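Local coordinates for protein dTDP-4-dehydrorhamnose 3,5-epimerase (Elizabethkingia anophelis NUHP1, PDB 6C46) that probably catalyses the epimerisation at C3' and C5' of dTDP-4-dehydro-6-deoxyglucose that yields dTDP-4-dehydro-beta-L-rhamnose on the way to dTDP-L-rhamnose, at residues A[53-64]-A[131-142]. Sequence-based numbering, arbitrary orientation.
Sequences FVQDNISKSSYG and VLSETAVFSYKC
Cys142 and Lys141 lose the most surface where strands 55-62 and 135-142 pair antiparallel; Asn57 follows, level with Val131, which packs on Ser62 O and Ser61 CB. Cys142 sits at a classic beta bulge: its O takes a bond from Val54 N (3.0 Å) and a weak one from Gln55 N, while its own N reaches Gln55 O. The compact thiol suits this buried spot, Cys142 SG lying 3.6 Å from Gln55 OE1 and near Asn57 ND2. The amide of Asn57 serves polar partners while its CB packs on a ring. Asn57 ND2 gives Gln55 OE1 a nearly straight bond (2.8 Å, 165°), which fixes the rotation of the amide, and adds a weak one to Tyr140 O. Asn57 CB meanwhile stands over one face of the Tyr140 ring, 3.6 Å from the centroid, a CH-pi contact. Tyr140, the predicted proton donor, has CG tucked between its backbone N and carbonyl carbon (chi1 56°), which swings the ring over Asn57 of the paired strand. On the other face of the sheet Lys141 runs beside Asp56 and, bent at chi3 (67°), brings Lys141 CE to 3.0 Å from Asp56 OD1. Lys141 NZ stays 4.1 Å from Asp56 OD1, too long for a salt bridge; the long, flexible lysine instead bridges to Asp56 OD2 of the second subunit, whose Lys141 reciprocally bridges to this Asp56 OD2. Further along, a water joins Ser59 OG to Ser61 OG. In this cupin fold, strand 135-142 lies between 80-86 and 55-62, and 55-62 pairs on its outer edge with a strand of the second subunit, carrying the sheet across the dimer interface.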
loop_
_atom_site.group_PDB
_atom_site.type_symbol
_atom_site.label_atom_id
_atom_site.label_comp_id
_atom_site.label_asym_id
_atom_site.label_seq_id
_atom_site.Cartn_x
_atom_site.Cartn_y
_atom_site.Cartn_z
ATOM N N PHE A 53 -3.009 9.271 5.062
ATOM C CA PHE A 53 -2.709 9.220 3.633
ATOM C C PHE A 53 -3.984 9.021 2.818
ATOM O O PHE A 53 -4.872 8.266 3.224
ATOM C CB PHE A 53 -1.688 8.116 3.357
ATOM C CG PHE A 53 -0.341 8.443 3.970
ATOM C CD1 PHE A 53 0.566 9.242 3.296
ATOM C CD2 PHE A 53 -0.053 8.049 5.266
ATOM C CE1 PHE A 53 1.789 9.600 3.887
ATOM C CE2 PHE A 53 1.167 8.396 5.875
ATOM C CZ PHE A 53 2.090 9.169 5.173
ATOM N N VAL A 54 -4.071 9.723 1.681
ATOM C CA VAL A 54 -5.301 9.820 0.899
ATOM C C VAL A 54 -5.150 9.285 -0.517
ATOM O O VAL A 54 -6.153 9.203 -1.251
ATOM C CB VAL A 54 -5.810 11.280 0.826
ATOM C CG1 VAL A 54 -6.131 11.825 2.216
ATOM C CG2 VAL A 54 -4.789 12.160 0.111
ATOM N N GLN A 55 -3.939 8.968 -0.952
ATOM C CA GLN A 55 -3.712 8.555 -2.320
ATOM C C GLN A 55 -2.537 7.589 -2.316
ATOM O O GLN A 55 -1.568 7.791 -1.579
ATOM C CB GLN A 55 -3.389 9.752 -3.207
ATOM C CG GLN A 55 -3.022 9.351 -4.594
ATOM C CD GLN A 55 -2.377 10.469 -5.363
ATOM O OE1 GLN A 55 -1.258 10.880 -5.051
ATOM N NE2 GLN A 55 -3.069 10.965 -6.378
ATOM N N ASP A 56 -2.632 6.538 -3.117
ATOM C CA ASP A 56 -1.552 5.569 -3.291
ATOM C C ASP A 56 -1.228 5.472 -4.770
ATOM O O ASP A 56 -2.141 5.315 -5.587
ATOM C CB ASP A 56 -1.950 4.177 -2.774
ATOM C CG ASP A 56 -2.405 4.196 -1.328
ATOM O OD1 ASP A 56 -2.212 5.228 -0.652
ATOM O OD2 ASP A 56 -2.964 3.180 -0.864
ATOM N N ASN A 57 0.067 5.527 -5.107
ATOM C CA ASN A 57 0.520 5.515 -6.492
ATOM C C ASN A 57 1.565 4.424 -6.663
ATOM O O ASN A 57 2.343 4.143 -5.747
ATOM C CB ASN A 57 1.138 6.866 -6.886
ATOM C CG ASN A 57 0.240 8.035 -6.527
ATOM O OD1 ASN A 57 -0.706 8.316 -7.238
ATOM N ND2 ASN A 57 0.545 8.724 -5.417
ATOM N N ILE A 58 1.596 3.835 -7.850
ATOM C CA ILE A 58 2.527 2.762 -8.177
ATOM C C ILE A 58 3.220 3.098 -9.487
ATOM O O ILE A 58 2.570 3.510 -10.456
ATOM C CB ILE A 58 1.804 1.403 -8.303
ATOM C CG1 ILE A 58 1.123 1.019 -6.980
ATOM C CG2 ILE A 58 2.783 0.311 -8.722
ATOM C CD1 ILE A 58 2.130 0.636 -5.869
ATOM N N SER A 59 4.530 2.860 -9.548
ATOM C CA SER A 59 5.200 2.907 -10.840
ATOM C C SER A 59 6.191 1.759 -10.943
ATOM O O SER A 59 6.727 1.292 -9.938
ATOM C CB SER A 59 5.903 4.254 -11.052
ATOM O OG SER A 59 6.947 4.398 -10.133
ATOM N N LYS A 60 6.400 1.296 -12.171
ATOM C CA LYS A 60 7.419 0.312 -12.504
ATOM C C LYS A 60 8.309 0.939 -13.560
ATOM O O LYS A 60 7.795 1.487 -14.542
ATOM C CB LYS A 60 6.802 -0.976 -13.038
ATOM C CG LYS A 60 7.837 -1.998 -13.568
ATOM C CD LYS A 60 7.233 -3.396 -13.712
ATOM C CE LYS A 60 8.193 -4.350 -14.399
ATOM N NZ LYS A 60 7.599 -5.707 -14.564
ATOM N N SER A 61 9.629 0.870 -13.356
ATOM C CA SER A 61 10.592 1.511 -14.251
ATOM C C SER A 61 11.821 0.627 -14.355
ATOM O O SER A 61 12.059 -0.237 -13.504
ATOM C CB SER A 61 10.996 2.915 -13.754
ATOM O OG SER A 61 9.884 3.615 -13.221
ATOM N N SER A 62 12.612 0.852 -15.399
ATOM C CA SER A 62 13.774 0.019 -15.664
ATOM C C SER A 62 15.037 0.645 -15.081
ATOM O O SER A 62 15.055 1.817 -14.697
ATOM C CB SER A 62 13.930 -0.204 -17.166
ATOM O OG SER A 62 12.734 -0.730 -17.696
ATOM N N TYR A 63 16.107 -0.166 -15.036
ATOM C CA TYR A 63 17.399 0.241 -14.485
ATOM C C TYR A 63 17.819 1.625 -14.974
ATOM O O TYR A 63 17.823 1.903 -16.174
ATOM C CB TYR A 63 18.493 -0.781 -14.867
ATOM C CG TYR A 63 19.859 -0.237 -14.539
ATOM C CD1 TYR A 63 20.753 0.149 -15.545
ATOM C CD2 TYR A 63 20.229 -0.040 -13.216
ATOM C CE1 TYR A 63 21.999 0.695 -15.221
ATOM C CE2 TYR A 63 21.456 0.501 -12.882
ATOM C CZ TYR A 63 22.339 0.869 -13.880
ATOM O OH TYR A 63 23.562 1.397 -13.504
ATOM N N GLY A 64 18.191 2.488 -14.039
ATOM C CA GLY A 64 18.757 3.777 -14.386
ATOM C C GLY A 64 17.741 4.881 -14.558
ATOM O O GLY A 64 18.120 6.062 -14.600
ATOM N N VAL A 131 16.365 3.879 -10.177
ATOM C CA VAL A 131 16.189 2.430 -10.146
ATOM C C VAL A 131 17.564 1.785 -10.182
ATOM O O VAL A 131 18.346 2.033 -11.102
ATOM C CB VAL A 131 15.321 1.948 -11.317
ATOM C CG1 VAL A 131 15.301 0.436 -11.351
ATOM C CG2 VAL A 131 13.880 2.523 -11.191
ATOM N N LEU A 132 17.857 0.950 -9.192
ATOM C CA LEU A 132 19.152 0.275 -9.125
ATOM C C LEU A 132 19.142 -1.108 -9.748
ATOM O O LEU A 132 20.199 -1.598 -10.173
ATOM C CB LEU A 132 19.584 0.138 -7.665
ATOM C CG LEU A 132 19.638 1.438 -6.882
ATOM C CD1 LEU A 132 19.929 1.117 -5.425
ATOM C CD2 LEU A 132 20.718 2.339 -7.478
ATOM N N SER A 133 17.990 -1.779 -9.752
ATOM C CA SER A 133 17.881 -3.137 -10.270
ATOM C C SER A 133 17.432 -3.141 -11.732
ATOM O O SER A 133 17.183 -2.098 -12.333
ATOM C CB SER A 133 16.933 -3.935 -9.390
ATOM O OG SER A 133 15.791 -3.144 -9.120
ATOM N N GLU A 134 17.308 -4.336 -12.317
ATOM C CA GLU A 134 16.906 -4.417 -13.719
ATOM C C GLU A 134 15.583 -3.687 -13.948
ATOM O O GLU A 134 15.444 -2.910 -14.897
ATOM C CB GLU A 134 16.811 -5.886 -14.147
ATOM C CG GLU A 134 16.686 -6.102 -15.638
ATOM C CD GLU A 134 16.794 -7.585 -16.040
ATOM O OE1 GLU A 134 17.084 -8.430 -15.161
ATOM O OE2 GLU A 134 16.592 -7.896 -17.239
ATOM N N THR A 135 14.609 -3.909 -13.069
ATOM C CA THR A 135 13.382 -3.121 -12.997
ATOM C C THR A 135 12.995 -3.022 -11.531
ATOM O O THR A 135 13.461 -3.803 -10.699
ATOM C CB THR A 135 12.199 -3.740 -13.770
ATOM O OG1 THR A 135 11.802 -4.957 -13.124
ATOM C CG2 THR A 135 12.563 -4.056 -15.209
ATOM N N ALA A 136 12.134 -2.055 -11.213
ATOM C CA ALA A 136 11.672 -1.913 -9.841
ATOM C C ALA A 136 10.246 -1.392 -9.832
ATOM O O ALA A 136 9.863 -0.583 -10.683
ATOM C CB ALA A 136 12.551 -0.963 -9.027
ATOM N N VAL A 137 9.466 -1.849 -8.853
ATOM C CA VAL A 137 8.129 -1.320 -8.610
ATOM C C VAL A 137 8.208 -0.444 -7.366
ATOM O O VAL A 137 8.715 -0.868 -6.313
ATOM C CB VAL A 137 7.071 -2.435 -8.482
ATOM C CG1 VAL A 137 5.705 -1.852 -8.125
ATOM C CG2 VAL A 137 6.922 -3.152 -9.824
ATOM N N PHE A 138 7.782 0.805 -7.517
ATOM C CA PHE A 138 7.927 1.844 -6.506
ATOM C C PHE A 138 6.536 2.227 -6.030
ATOM O O PHE A 138 5.643 2.437 -6.850
ATOM C CB PHE A 138 8.642 3.070 -7.102
ATOM C CG PHE A 138 8.935 4.176 -6.102
ATOM C CD1 PHE A 138 9.992 4.052 -5.195
ATOM C CD2 PHE A 138 8.213 5.374 -6.130
ATOM C CE1 PHE A 138 10.297 5.091 -4.304
ATOM C CE2 PHE A 138 8.522 6.426 -5.226
ATOM C CZ PHE A 138 9.570 6.258 -4.311
ATOM N N SER A 139 6.350 2.319 -4.723
ATOM C CA SER A 139 5.055 2.659 -4.141
ATOM C C SER A 139 5.189 3.970 -3.382
ATOM O O SER A 139 6.117 4.134 -2.580
ATOM C CB SER A 139 4.581 1.542 -3.205
ATOM O OG SER A 139 3.685 2.031 -2.223
ATOM N N TYR A 140 4.290 4.915 -3.633
ATOM C CA TYR A 140 4.301 6.107 -2.794
ATOM C C TYR A 140 2.881 6.496 -2.424
ATOM O O TYR A 140 2.006 6.586 -3.288
ATOM C CB TYR A 140 5.060 7.278 -3.436
ATOM C CG TYR A 140 4.665 7.775 -4.802
ATOM C CD1 TYR A 140 4.058 9.023 -4.945
ATOM C CD2 TYR A 140 4.959 7.050 -5.954
ATOM C CE1 TYR A 140 3.716 9.519 -6.180
ATOM C CE2 TYR A 140 4.622 7.534 -7.195
ATOM C CZ TYR A 140 3.999 8.772 -7.305
ATOM O OH TYR A 140 3.659 9.265 -8.539
ATOM N N LYS A 141 2.660 6.653 -1.125
ATOM C CA LYS A 141 1.413 7.144 -0.558
ATOM C C LYS A 141 1.595 8.619 -0.253
ATOM O O LYS A 141 2.638 9.023 0.278
ATOM C CB LYS A 141 1.057 6.396 0.728
ATOM C CG LYS A 141 1.196 4.861 0.651
ATOM C CD LYS A 141 0.570 4.154 1.871
ATOM C CE LYS A 141 -0.960 4.303 1.928
ATOM N NZ LYS A 141 -1.641 3.595 3.062
ATOM N N CYS A 142 0.581 9.419 -0.564
ATOM C CA CYS A 142 0.663 10.861 -0.375
ATOM C C CYS A 142 -0.408 11.296 0.597
ATOM O O CYS A 142 -1.536 10.802 0.529
ATOM C CB CYS A 142 0.467 11.611 -1.675
ATOM S SG CYS A 142 1.689 11.172 -2.927
HETATM O O HOH W 1 0.984 2.897 -3.119
HETATM O O HOH W 2 9.307 2.735 -10.708
#